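Local coordinates for hypothetical protein SA0798 (PDB 1XG8) that is of unknown function but belongs to the DUF1462 family of the thioredoxin clan and has a CxxC motif, consistent with a thiol-redox role, at residues V11-D16 and T51-T56; V17-C22 and E77-L82. All coordinates share one frame; numbering follows the deposited sequence.

Contact 1 (V11-D16 and T51-T56); sequences VVYGAD and TYIDIT
V11-G14 and T51-D54 run as parallel neighbours in a sheet, axes 4.8 Å apart, and the zigzag of backbone bonds V12 N to T51 O, I53 N to V12 O, G14 N to I53 O and I55 N to G14 O carries the pairing one residue past the strand end. The I53 N bond is nearly straight, 176° at the hydrogen. On the face of V11, Y13 and I53, the isoleucine lies alongside the tyrosine and its CD1 reaches two partners, 3.6 Å from Y13 CE1 and 3.9 Å from V11 CG1. With chi1 at -177°, V11 extends CG1 opposite its own N, which lays it over one face of the Y13 ring, offset toward the rim. Helix 64-74 packs on this side, where D66 takes the Y13 hydroxyl. These strands are the two beta elements of a beta-alpha-beta unit whose crossover is helix 28-42, the N-terminal half of a thioredoxin-like fold. That helix packs against the other face, on V12 and Y52. There V12 CG1 meets the edge of the Y52 ring in its plane, 3.9 Å from CD1. The ring extends along the neighbouring strand past G14, which has no side chain to meet it, and brings its OH to 3.2 Å from A15 C. Beyond the strands, I55 CG1 packs 4.3 Å from A15 CB. A water lies between D16 N and D54 OD2, though its place is doubtful, while the D16 carboxylate turns to a salt bridge with K29.

Contact 2 (V17-C22 and E77-L82); sequences VICASC and ELFYPL
This is a loop-to-loop contact of aromatic rings with cysteines and a serine, joining the turn between strand 8-14 and helix 28-42 to the loop that leads from helix 64-74 into strand 82-85. C19 is its centre. Its CB stands over the middle of the Y80 ring, 3.6 Å from the centroid and 14° off the normal, a CH-pi contact. With SG anti to the backbone N (chi1 172°), the sulfur leans from there toward the neighbouring residue and comes to 3.9 Å from F79 CB, still over the tyrosine face. C22 SG approaches the same methylene, at 4.0 Å from F79 CB, so both sulfurs converge on one carbon. Over the centre of the F79 ring stands S21 CB, 3.6 Å from the centroid, in a second CH-pi contact, while both sulfurs approach that ring obliquely. At the far end of Y80, the edge of the ring faces V17 O, and the hydroxyl sits close to two carbonyl oxygens, OH lying 3.3 Å from V17 O and 3.1 Å from I18 O. A water ties the backbones together, accepting from C19 N and donating to Y80 O. Within the first loop, C22 N bonds to C19 O at 3.0 Å, holding the two cysteines on one turn. The peptide bond from Y80 to P81 is cis. A C-A-S-C sequence in the loop that leads to helix 28-42, facing a loop with a cis-proline, resembles the thioredoxin-fold active site and is consistent with a thiol-redox site, though the function is not established.

How the contacts relate
From the N terminus, strand 8-14 runs straight into loop 17-22, so the first halves of both contacts form one continuous piece of chain. Contact 1 closes the loop through helix 28-42 when strand 48-54 returns beside the first. The chain then passes helix 64-74, and contact 2 closes a longer loop when 77-82 reaches the cysteine turn. The segments alternate, so the closures cross rather than nest. They touch directly: Y13 N probably bonds to L82 O, and Y80 packs on G14 and A15. Together they fasten the parallel strand pair, the cysteine turn and the cis-proline loop that enters antiparallel strand 82-85.

Contact 1 (V11-D16 and T51-T56)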
loop_
_atom_site.group_PDB
_atom_site.type_symbol
_atom_site.label_atom_id
_atom_site.label_comp_id
_atom_site.label_asym_id
_atom_site.label_seq_id
_atom_site.Cartn_x
_atom_site.Cartn_y
_atom_site.Cartn_z
ATOM N N VAL A 11 1.605 -3.998 -1.402
ATOM C CA VAL A 11 2.305 -4.051 -0.125
ATOM C C VAL A 11 1.928 -2.905 0.800
ATOM O O VAL A 11 1.598 -1.799 0.357
ATOM C CB VAL A 11 3.848 -4.037 -0.320
ATOM C CG1 VAL A 11 4.556 -4.175 1.025
ATOM C CG2 VAL A 11 4.261 -5.166 -1.239
ATOM N N VAL A 12 1.945 -3.206 2.092
ATOM C CA VAL A 12 1.676 -2.226 3.133
ATOM C C VAL A 12 2.902 -2.233 4.037
ATOM O O VAL A 12 3.220 -3.244 4.668
ATOM C CB VAL A 12 0.416 -2.585 3.991
ATOM C CG1 VAL A 12 0.405 -1.759 5.285
ATOM C CG2 VAL A 12 -0.857 -2.298 3.195
ATOM N N TYR A 13 3.616 -1.121 4.062
ATOM C CA TYR A 13 4.780 -0.998 4.930
ATOM C C TYR A 13 4.234 -0.309 6.175
ATOM O O TYR A 13 3.477 0.657 6.071
ATOM C CB TYR A 13 5.855 -0.116 4.281
ATOM C CG TYR A 13 6.433 -0.693 3.017
ATOM C CD1 TYR A 13 7.526 -1.555 3.056
ATOM C CD2 TYR A 13 5.866 -0.409 1.782
ATOM C CE1 TYR A 13 8.043 -2.121 1.892
ATOM C CE2 TYR A 13 6.367 -0.967 0.617
ATOM C CZ TYR A 13 7.456 -1.821 0.675
ATOM O OH TYR A 13 7.953 -2.367 -0.487
ATOM N N GLY A 14 4.591 -0.812 7.346
ATOM C CA GLY A 14 4.116 -0.187 8.559
ATOM C C GLY A 14 4.714 -0.830 9.785
ATOM O O GLY A 14 5.791 -1.418 9.733
ATOM N N ALA A 15 4.013 -0.714 10.900
ATOM C CA ALA A 15 4.482 -1.299 12.139
ATOM C C ALA A 15 3.282 -1.566 13.037
ATOM O O ALA A 15 2.192 -1.044 12.806
ATOM C CB ALA A 15 5.460 -0.360 12.811
ATOM N N ASP A 16 3.485 -2.378 14.064
ATOM C CA ASP A 16 2.408 -2.706 14.978
ATOM C C ASP A 16 2.147 -1.568 15.963
ATOM O O ASP A 16 1.390 -1.724 16.921
ATOM C CB ASP A 16 2.746 -3.999 15.723
ATOM C CG ASP A 16 1.528 -4.634 16.362
ATOM O OD1 ASP A 16 0.457 -4.655 15.716
ATOM O OD2 ASP A 16 1.643 -5.120 17.504
ATOM N N THR A 51 1.014 -8.257 0.870
ATOM C CA THR A 51 2.145 -8.472 1.754
ATOM C C THR A 51 2.253 -7.334 2.754
ATOM O O THR A 51 2.044 -6.169 2.417
ATOM C CB THR A 51 3.475 -8.550 0.982
ATOM O OG1 THR A 51 3.422 -9.622 0.035
ATOM C CG2 THR A 51 4.633 -8.787 1.951
ATOM N N TYR A 52 2.576 -7.685 3.990
ATOM C CA TYR A 52 2.731 -6.702 5.046
ATOM C C TYR A 52 4.165 -6.743 5.528
ATOM O O TYR A 52 4.697 -7.803 5.857
ATOM C CB TYR A 52 1.791 -7.002 6.213
ATOM C CG TYR A 52 2.021 -6.125 7.434
ATOM C CD1 TYR A 52 1.757 -4.755 7.401
ATOM C CD2 TYR A 52 2.490 -6.676 8.630
ATOM C CE1 TYR A 52 1.951 -3.959 8.528
ATOM C CE2 TYR A 52 2.687 -5.888 9.763
ATOM C CZ TYR A 52 2.414 -4.533 9.705
ATOM O OH TYR A 52 2.592 -3.766 10.832
ATOM N N ILE A 53 4.786 -5.574 5.557
ATOM C CA ILE A 53 6.162 -5.451 5.991
ATOM C C ILE A 53 6.295 -4.526 7.196
ATOM O O ILE A 53 6.074 -3.315 7.109
ATOM C CB ILE A 53 7.045 -4.945 4.835
ATOM C CG1 ILE A 53 7.150 -6.041 3.775
ATOM C CG2 ILE A 53 8.416 -4.529 5.351
ATOM C CD1 ILE A 53 7.873 -5.611 2.534
ATOM N N ASP A 54 6.646 -5.127 8.323
ATOM C CA ASP A 54 6.842 -4.405 9.572
ATOM C C ASP A 54 8.243 -3.795 9.482
ATOM O O ASP A 54 9.233 -4.524 9.498
ATOM C CB ASP A 54 6.764 -5.400 10.726
ATOM C CG ASP A 54 6.737 -4.731 12.075
ATOM O OD1 ASP A 54 7.580 -3.840 12.303
ATOM O OD2 ASP A 54 5.879 -5.106 12.908
ATOM N N ILE A 55 8.331 -2.473 9.376
ATOM C CA ILE A 55 9.629 -1.810 9.262
ATOM C C ILE A 55 10.518 -2.021 10.491
ATOM O O ILE A 55 11.619 -1.473 10.594
ATOM C CB ILE A 55 9.460 -0.291 8.985
ATOM C CG1 ILE A 55 8.792 0.403 10.160
ATOM C CG2 ILE A 55 8.588 -0.085 7.754
ATOM C CD1 ILE A 55 8.537 1.875 9.903
ATOM N N THR A 56 10.031 -2.838 11.417
ATOM C CA THR A 56 10.755 -3.163 12.641
ATOM C C THR A 56 11.415 -4.532 12.488
ATOM O O THR A 56 12.634 -4.637 12.377
ATOM C CB THR A 56 9.798 -3.218 13.856
ATOM O OG1 THR A 56 9.431 -1.889 14.239
ATOM C CG2 THR A 56 10.449 -3.929 15.025
HETATM O O HOH W 1 5.693 -3.186 14.703
#

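Contact 2 (V17-C22 and E77-L82)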
loop_
_atom_site.group_PDB
_atom_site.type_symbol
_atom_site.label_atom_id
_atom_site.label_comp_id
_atom_site.label_asym_id
_atom_site.label_seq_id
_atom_site.Cartn_x
_atom_site.Cartn_y
_atom_site.Cartn_z
ATOM N N VAL A 17 2.782 -0.425 15.723
ATOM C CA VAL A 17 2.620 0.756 16.571
ATOM C C VAL A 17 2.292 1.919 15.650
ATOM O O VAL A 17 2.593 1.855 14.465
ATOM C CB VAL A 17 3.904 1.062 17.362
ATOM C CG1 VAL A 17 4.114 0.001 18.431
ATOM C CG2 VAL A 17 5.091 1.110 16.422
ATOM N N ILE A 18 1.697 2.985 16.178
ATOM C CA ILE A 18 1.312 4.103 15.324
ATOM C C ILE A 18 2.426 5.081 14.953
ATOM O O ILE A 18 3.393 5.260 15.690
ATOM C CB ILE A 18 0.118 4.914 15.943
ATOM C CG1 ILE A 18 -1.045 3.980 16.327
ATOM C CG2 ILE A 18 -0.427 5.925 14.906
ATOM C CD1 ILE A 18 -0.817 3.135 17.572
ATOM N N CYS A 19 2.265 5.702 13.785
ATOM C CA CYS A 19 3.195 6.692 13.252
ATOM C C CYS A 19 2.909 8.052 13.897
ATOM O O CYS A 19 1.785 8.557 13.847
ATOM C CB CYS A 19 3.020 6.777 11.739
ATOM S SG CYS A 19 3.923 8.100 10.936
ATOM N N ALA A 20 3.931 8.635 14.512
ATOM C CA ALA A 20 3.812 9.919 15.199
ATOM C C ALA A 20 3.119 11.014 14.405
ATOM O O ALA A 20 2.312 11.760 14.957
ATOM C CB ALA A 20 5.184 10.396 15.619
ATOM N N SER A 21 3.437 11.110 13.116
ATOM C CA SER A 21 2.861 12.132 12.244
ATOM C C SER A 21 1.383 11.975 11.886
ATOM O O SER A 21 0.782 12.884 11.311
ATOM C CB SER A 21 3.681 12.238 10.962
ATOM O OG SER A 21 4.980 12.722 11.246
ATOM N N CYS A 22 0.797 10.833 12.209
ATOM C CA CYS A 22 -0.609 10.613 11.935
ATOM C C CYS A 22 -1.158 9.716 13.017
ATOM O O CYS A 22 -1.558 8.576 12.783
ATOM C CB CYS A 22 -0.814 10.002 10.550
ATOM S SG CYS A 22 0.508 8.956 9.976
ATOM N N GLU A 77 10.446 10.943 5.674
ATOM C CA GLU A 77 9.965 11.540 4.433
ATOM C C GLU A 77 8.536 11.069 4.197
ATOM O O GLU A 77 7.628 11.880 4.005
ATOM C CB GLU A 77 10.846 11.144 3.252
ATOM C CG GLU A 77 10.756 12.125 2.105
ATOM C CD GLU A 77 11.069 11.493 0.769
ATOM O OE1 GLU A 77 12.135 10.849 0.646
ATOM O OE2 GLU A 77 10.243 11.646 -0.160
ATOM N N LEU A 78 8.343 9.753 4.216
ATOM C CA LEU A 78 7.017 9.186 4.036
ATOM C C LEU A 78 6.530 8.678 5.386
ATOM O O LEU A 78 7.332 8.409 6.279
ATOM C CB LEU A 78 7.045 8.020 3.041
ATOM C CG LEU A 78 7.467 8.284 1.597
ATOM C CD1 LEU A 78 7.192 7.031 0.788
ATOM C CD2 LEU A 78 6.699 9.462 1.017
ATOM N N PHE A 79 5.215 8.559 5.528
ATOM C CA PHE A 79 4.605 8.063 6.756
ATOM C C PHE A 79 4.148 6.640 6.499
ATOM O O PHE A 79 4.275 6.118 5.391
ATOM C CB PHE A 79 3.369 8.892 7.135
ATOM C CG PHE A 79 3.630 10.369 7.269
ATOM C CD1 PHE A 79 2.567 11.269 7.295
ATOM C CD2 PHE A 79 4.926 10.867 7.362
ATOM C CE1 PHE A 79 2.791 12.642 7.411
ATOM C CE2 PHE A 79 5.160 12.237 7.476
ATOM C CZ PHE A 79 4.091 13.123 7.500
ATOM N N TYR A 80 3.615 6.005 7.534
ATOM C CA TYR A 80 3.087 4.660 7.387
ATOM C C TYR A 80 1.786 4.620 8.193
ATOM O O TYR A 80 1.613 5.380 9.148
ATOM C CB TYR A 80 4.101 3.615 7.872
ATOM C CG TYR A 80 4.352 3.648 9.354
ATOM C CD1 TYR A 80 3.477 3.020 10.246
ATOM C CD2 TYR A 80 5.451 4.325 9.873
ATOM C CE1 TYR A 80 3.693 3.065 11.612
ATOM C CE2 TYR A 80 5.674 4.379 11.241
ATOM C CZ TYR A 80 4.790 3.746 12.102
ATOM O OH TYR A 80 5.018 3.804 13.451
ATOM N N PRO A 81 0.848 3.739 7.814
ATOM C CA PRO A 81 0.953 2.799 6.690
ATOM C C PRO A 81 1.321 3.406 5.342
ATOM O O PRO A 81 0.899 4.507 5.011
ATOM C CB PRO A 81 -0.432 2.152 6.651
ATOM C CG PRO A 81 -1.328 3.250 7.168
ATOM C CD PRO A 81 -0.526 3.754 8.349
ATOM N N LEU A 82 2.134 2.679 4.583
ATOM C CA LEU A 82 2.516 3.097 3.242
ATOM C C LEU A 82 2.010 1.990 2.325
ATOM O O LEU A 82 2.257 0.808 2.574
ATOM C CB LEU A 82 4.036 3.232 3.103
ATOM C CG LEU A 82 4.573 3.462 1.678
ATOM C CD1 LEU A 82 4.215 4.847 1.177
ATOM C CD2 LEU A 82 6.084 3.298 1.684
HETATM O O HOH W 2 0.508 4.492 11.706
#